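Local atomic coordinates of uncharacterized protein (Pseudomonas aeruginosa, PDB entry 3LLB), a protein that is a predicted magnesium and cobalt efflux protein of the CorC type, represented here by its C-terminal transporter-associated domain, and probably takes part in transporting these ions. Residues V13-F22 / S31-G39. Numbering follows the deposited sequence.
Sequences VKALTPVDAF and SDEEFDTVG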
ATOM      1  N   VAL A  13      -6.209   1.742   1.102  1.00  6.64           N
ATOM      2  CA  VAL A  13      -5.811   1.273  -0.210  1.00  6.59           C
ATOM      3  C   VAL A  13      -5.848  -0.231  -0.264  1.00  6.56           C
ATOM      4  O   VAL A  13      -5.233  -0.900   0.583  1.00  7.88           O
ATOM      5  CB  VAL A  13      -4.416   1.834  -0.537  1.00  6.54           C
ATOM      6  CG1 VAL A  13      -3.946   1.378  -1.880  1.00  7.29           C
ATOM      7  CG2 VAL A  13      -4.405   3.384  -0.486  1.00  7.33           C
ATOM      8  N   LYS A  14      -6.565  -0.808  -1.240  1.00  7.00           N
ATOM      9  CA  LYS A  14      -6.553  -2.265  -1.419  1.00  7.23           C
ATOM     10  C   LYS A  14      -5.174  -2.751  -1.901  1.00  7.15           C
ATOM     11  O   LYS A  14      -4.523  -2.085  -2.743  1.00  6.57           O
ATOM     12  CB  LYS A  14      -7.624  -2.662  -2.412  1.00  7.66           C
ATOM     13  CG  LYS A  14      -9.069  -2.572  -1.870  1.00  9.37           C
ATOM     14  CD  LYS A  14     -10.003  -2.952  -2.958  1.00  9.91           C
ATOM     15  CE  LYS A  14     -11.416  -2.944  -2.463  1.00 14.82           C
ATOM     16  NZ  LYS A  14     -12.398  -3.135  -3.582  1.00 14.89           N
ATOM     17  N   ALA A  15      -4.700  -3.877  -1.335  1.00  6.95           N
ATOM     18  CA  ALA A  15      -3.430  -4.451  -1.757  1.00  6.47           C
ATOM     19  C   ALA A  15      -3.372  -4.850  -3.260  1.00  7.64           C
ATOM     20  O   ALA A  15      -2.346  -4.800  -3.902  1.00  8.15           O
ATOM     21  CB  ALA A  15      -3.089  -5.634  -0.789  1.00  6.68           C
ATOM     22  N   LEU A  16      -4.510  -5.197  -3.831  1.00  9.52           N
ATOM     23  CA  LEU A  16      -4.638  -5.559  -5.247  1.00 10.28           C
ATOM     24  C   LEU A  16      -4.575  -4.375  -6.213  1.00  9.74           C
ATOM     25  O   LEU A  16      -4.487  -4.583  -7.427  1.00 11.05           O
ATOM     26  CB  LEU A  16      -5.939  -6.421  -5.476  1.00 11.91           C
ATOM     27  CG  LEU A  16      -7.315  -5.889  -4.951  1.00 15.11           C
ATOM     28  CD1 LEU A  16      -7.823  -4.712  -5.824  1.00 17.80           C
ATOM     29  CD2 LEU A  16      -8.491  -6.937  -4.684  1.00 18.59           C
ATOM     30  N   THR A  17      -4.634  -3.135  -5.704  1.00  9.14           N
ATOM     31  CA  THR A  17      -4.392  -1.910  -6.539  1.00  8.20           C
ATOM     32  C   THR A  17      -3.142  -2.016  -7.392  1.00  8.68           C
ATOM     33  O   THR A  17      -2.086  -2.155  -6.857  1.00  9.60           O
ATOM     34  CB  THR A  17      -4.289  -0.624  -5.695  1.00  7.62           C
ATOM     35  OG1 THR A  17      -5.440  -0.569  -4.856  1.00  7.08           O
ATOM     36  CG2 THR A  17      -4.197   0.688  -6.569  1.00  6.00           C
ATOM     37  N   PRO A  18      -3.286  -1.956  -8.724  1.00  8.67           N
ATOM     38  CA  PRO A  18      -2.162  -1.865  -9.595  1.00  8.57           C
ATOM     39  C   PRO A  18      -1.255  -0.719  -9.238  1.00  8.27           C
ATOM     40  O   PRO A  18      -1.731   0.343  -8.932  1.00  7.39           O
ATOM     41  CB  PRO A  18      -2.841  -1.586 -10.944  1.00  8.97           C
ATOM     42  CG  PRO A  18      -4.005  -2.470 -10.887  1.00  9.33           C
ATOM     43  CD  PRO A  18      -4.524  -2.117  -9.524  1.00  9.07           C
ATOM     44  N   VAL A  19       0.038  -0.934  -9.294  1.00  8.41           N
ATOM     45  CA  VAL A  19       0.963   0.151  -9.053  1.00  9.91           C
ATOM     46  C   VAL A  19       0.735   1.364 -10.018  1.00 10.46           C
ATOM     47  O   VAL A  19       0.835   2.527  -9.582  1.00 10.20           O
ATOM     48  CB  VAL A  19       2.454  -0.394  -9.004  1.00 10.85           C
ATOM     49  CG1 VAL A  19       3.438   0.738  -9.229  1.00 10.40           C
ATOM     50  CG2 VAL A  19       2.689  -1.032  -7.683  1.00 12.57           C
ATOM     51  N   ASP A  20       0.410   1.115 -11.301  1.00 10.81           N
ATOM     52  CA  ASP A  20       0.098   2.191 -12.289  1.00 12.17           C
ATOM     53  C   ASP A  20      -1.071   3.077 -11.820  1.00 10.58           C
ATOM     54  O   ASP A  20      -1.011   4.330 -11.868  1.00  9.21           O
ATOM     55  CB  ASP A  20      -0.201   1.598 -13.684  1.00 14.24           C
ATOM     56  CG  ASP A  20      -1.204   0.389 -13.632  1.00 20.29           C
ATOM     57  OD1 ASP A  20      -2.442   0.594 -13.409  1.00 26.90           O
ATOM     58  OD2 ASP A  20      -0.769  -0.778 -13.839  1.00 29.85           O
ATOM     59  N   ALA A  21      -2.113   2.413 -11.328  1.00  8.80           N
ATOM     60  CA  ALA A  21      -3.285   3.063 -10.702  1.00  7.97           C
ATOM     61  C   ALA A  21      -2.910   3.834  -9.474  1.00  7.55           C
ATOM     62  O   ALA A  21      -3.360   4.959  -9.339  1.00  7.44           O
ATOM     63  CB  ALA A  21      -4.298   2.055 -10.380  1.00  7.35           C
ATOM     64  N   PHE A  22      -2.106   3.236  -8.577  1.00  7.55           N
ATOM     65  CA  PHE A  22      -1.673   3.933  -7.378  1.00  6.89           C
ATOM     66  C   PHE A  22      -0.897   5.245  -7.695  1.00  7.29           C
ATOM     67  O   PHE A  22      -1.173   6.280  -7.104  1.00  7.39           O
ATOM     68  CB  PHE A  22      -0.853   2.993  -6.528  1.00  7.97           C
ATOM     69  CG  PHE A  22      -0.398   3.565  -5.218  1.00  6.47           C
ATOM     70  CD1 PHE A  22      -1.076   3.281  -4.057  1.00  6.28           C
ATOM     71  CD2 PHE A  22       0.740   4.346  -5.153  1.00  6.87           C
ATOM     72  CE1 PHE A  22      -0.660   3.824  -2.846  1.00  8.03           C
ATOM     73  CE2 PHE A  22       1.129   4.902  -3.949  1.00  8.89           C
ATOM     74  CZ  PHE A  22       0.424   4.580  -2.785  1.00  7.67           C
ATOM     75  N   SER A  31       7.820   1.763  -9.337  1.00 17.85           N
ATOM     76  CA  SER A  31       8.041   1.072 -10.599  1.00 20.14           C
ATOM     77  C   SER A  31       6.974   0.041 -10.984  1.00 22.61           C
ATOM     78  O   SER A  31       6.877  -1.024 -10.387  1.00 21.98           O
ATOM     79  CB  SER A  31       9.367   0.342 -10.581  1.00 20.53           C
ATOM     80  OG  SER A  31       9.605  -0.156 -11.902  1.00 20.21           O
ATOM     81  N   ASP A  32       6.222   0.350 -12.037  1.00 25.30           N
ATOM     82  CA  ASP A  32       5.191  -0.543 -12.614  1.00 27.81           C
ATOM     83  C   ASP A  32       5.802  -1.669 -13.432  1.00 28.93           C
ATOM     84  O   ASP A  32       5.080  -2.584 -13.820  1.00 29.44           O
ATOM     85  CB  ASP A  32       4.237   0.259 -13.524  1.00 28.58           C
ATOM     86  CG  ASP A  32       4.998   1.168 -14.502  1.00 29.88           C
ATOM     87  OD1 ASP A  32       5.589   0.648 -15.492  1.00 33.20           O
ATOM     88  OD2 ASP A  32       5.050   2.392 -14.219  1.00 30.39           O
ATOM     89  N   GLU A  33       7.110  -1.564 -13.706  1.00 30.15           N
ATOM     90  CA  GLU A  33       7.929  -2.656 -14.278  1.00 31.18           C
ATOM     91  C   GLU A  33       8.413  -3.672 -13.225  1.00 30.34           C
ATOM     92  O   GLU A  33       8.479  -4.880 -13.507  1.00 30.76           O
ATOM     93  CB  GLU A  33       9.179  -2.097 -14.963  1.00 32.28           C
ATOM     94  CG  GLU A  33       8.915  -1.260 -16.174  1.00 34.98           C
ATOM     95  CD  GLU A  33      10.170  -0.527 -16.650  1.00 39.11           C
ATOM     96  OE1 GLU A  33      11.259  -1.168 -16.771  1.00 41.18           O
ATOM     97  OE2 GLU A  33      10.051   0.697 -16.917  1.00 41.62           O
ATOM     98  N   GLU A  34       8.798  -3.168 -12.048  1.00 28.65           N
ATOM     99  CA  GLU A  34       9.298  -4.021 -10.948  1.00 27.78           C
ATOM    100  C   GLU A  34       8.154  -4.566 -10.127  1.00 25.00           C
ATOM    101  O   GLU A  34       8.302  -5.622  -9.541  1.00 22.95           O
ATOM    102  CB  GLU A  34      10.225  -3.263  -9.967  1.00 28.78           C
ATOM    103  CG  GLU A  34      11.394  -2.482 -10.560  1.00 32.62           C
ATOM    104  CD  GLU A  34      12.458  -3.350 -11.166  1.00 36.35           C
ATOM    105  OE1 GLU A  34      12.569  -4.560 -10.785  1.00 39.37           O
ATOM    106  OE2 GLU A  34      13.192  -2.810 -12.030  1.00 39.06           O
ATOM    107  N   PHE A  35       7.035  -3.841 -10.044  1.00 22.32           N
ATOM    108  CA  PHE A  35       5.930  -4.279  -9.162  1.00 21.31           C
ATOM    109  C   PHE A  35       4.610  -4.334  -9.816  1.00 20.79           C
ATOM    110  O   PHE A  35       4.282  -3.365 -10.480  1.00 22.70           O
ATOM    111  CB  PHE A  35       5.773  -3.317  -8.004  1.00 20.96           C
ATOM    112  CG  PHE A  35       7.009  -3.129  -7.215  1.00 20.49           C
ATOM    113  CD1 PHE A  35       7.360  -4.069  -6.248  1.00 19.91           C
ATOM    114  CD2 PHE A  35       7.818  -2.029  -7.409  1.00 22.01           C
ATOM    115  CE1 PHE A  35       8.476  -3.902  -5.492  1.00 20.42           C
ATOM    116  CE2 PHE A  35       8.952  -1.856  -6.644  1.00 22.58           C
ATOM    117  CZ  PHE A  35       9.285  -2.813  -5.672  1.00 20.80           C
ATOM    118  N   ASP A  36       3.778  -5.345  -9.547  1.00 18.74           N
ATOM    119  CA  ASP A  36       2.432  -5.349 -10.156  1.00 17.75           C
ATOM    120  C   ASP A  36       1.416  -4.653  -9.292  1.00 15.72           C
ATOM    121  O   ASP A  36       0.580  -3.959  -9.798  1.00 14.84           O
ATOM    122  CB  ASP A  36       1.892  -6.749 -10.437  1.00 18.95           C
ATOM    123  CG  ASP A  36       2.558  -7.408 -11.635  1.00 22.78           C
ATOM    124  OD1 ASP A  36       3.071  -6.697 -12.514  1.00 27.53           O
ATOM    125  OD2 ASP A  36       2.593  -8.669 -11.693  1.00 29.32           O
ATOM    126  N   THR A  37       1.429  -4.919  -7.993  1.00 13.71           N
ATOM    127  CA  THR A  37       0.389  -4.387  -7.105  1.00 12.72           C
ATOM    128  C   THR A  37       1.007  -3.790  -5.861  1.00 11.36           C
ATOM    129  O   THR A  37       2.161  -4.027  -5.564  1.00 11.52           O
ATOM    130  CB  THR A  37      -0.614  -5.473  -6.703  1.00 13.38           C
ATOM    131  OG1 THR A  37       0.070  -6.460  -5.940  1.00 13.38           O
ATOM    132  CG2 THR A  37      -1.244  -6.148  -7.961  1.00 14.89           C
ATOM    133  N   VAL A  38       0.240  -2.927  -5.203  1.00 10.96           N
ATOM    134  CA  VAL A  38       0.640  -2.301  -3.942  1.00 10.90           C
ATOM    135  C   VAL A  38       1.051  -3.343  -2.909  1.00 10.15           C
ATOM    136  O   VAL A  38       2.008  -3.158  -2.168  1.00 11.11           O
ATOM    137  CB  VAL A  38      -0.481  -1.363  -3.420  1.00 11.25           C
ATOM    138  CG1 VAL A  38      -0.293  -0.979  -1.919  1.00 12.45           C
ATOM    139  CG2 VAL A  38      -0.568  -0.124  -4.320  1.00 11.20           C
ATOM    140  N   GLY A  39       0.310  -4.439  -2.820  1.00 10.06           N
ATOM    141  CA  GLY A  39       0.662  -5.494  -1.842  1.00  9.87           C
ATOM    142  C   GLY A  39       2.026  -6.107  -2.141  1.00  8.72           C
ATOM    143  O   GLY A  39       2.781  -6.394  -1.228  1.00  9.06           O
TER
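A single beta bridge between Pro18 and Thr37, each the N-cap residue of a helix, joins the lead-in to helix 19-26 to the lead-in to helix 38-46. Two hydrogen bonds flank it: Val38 N donates to Thr17 O (3.0 Å), nearly in line with the carbonyl, and Val19 N donates to Asp36 O (3.1 Å) from well above the carbonyl plane. The CA-H groups of Thr37 and Pro18 add contacts to the same two oxygens. A third bond, Gly39 N to Ala15 O (2.9 Å), lies on a lone pair in the carbonyl plane, so two successive amides in the first turn of helix 38-46 are taken up by carbonyls of the 13-22 segment. Those carbonyls are presented by a type I turn from Lys14 to Thr17, where Lys14 O accepts both the backbone N and OG1 of Thr17 from one face.

In this transporter-associated domain both helices start beside the antiparallel sheet, and Val38, in the first turn of helix 38-46, packs against Phe22 of helix 19-26. With CG1 anti to the backbone N (chi1 164°), Val38 CG2 stands beside that N and meets Phe22 CD1 at 3.5 Å, obliquely to the ring, and also lies 4.0 Å from Thr17 CB; both Val38 and Phe22 reach strand 73-80, at Leu76 and Leu78 respectively. Val19 points toward the 31-39 segment: CG2 packs over the Thr37 carbonyl and against Phe35 CB (3.9 Å), while CG1 rests on the Ser31-Asp32 peptide. Thr37 CG2 lies 3.6 Å from Leu16 O, and Phe35 turns its ring away toward Leu41 and Ser44 of helix 38-46.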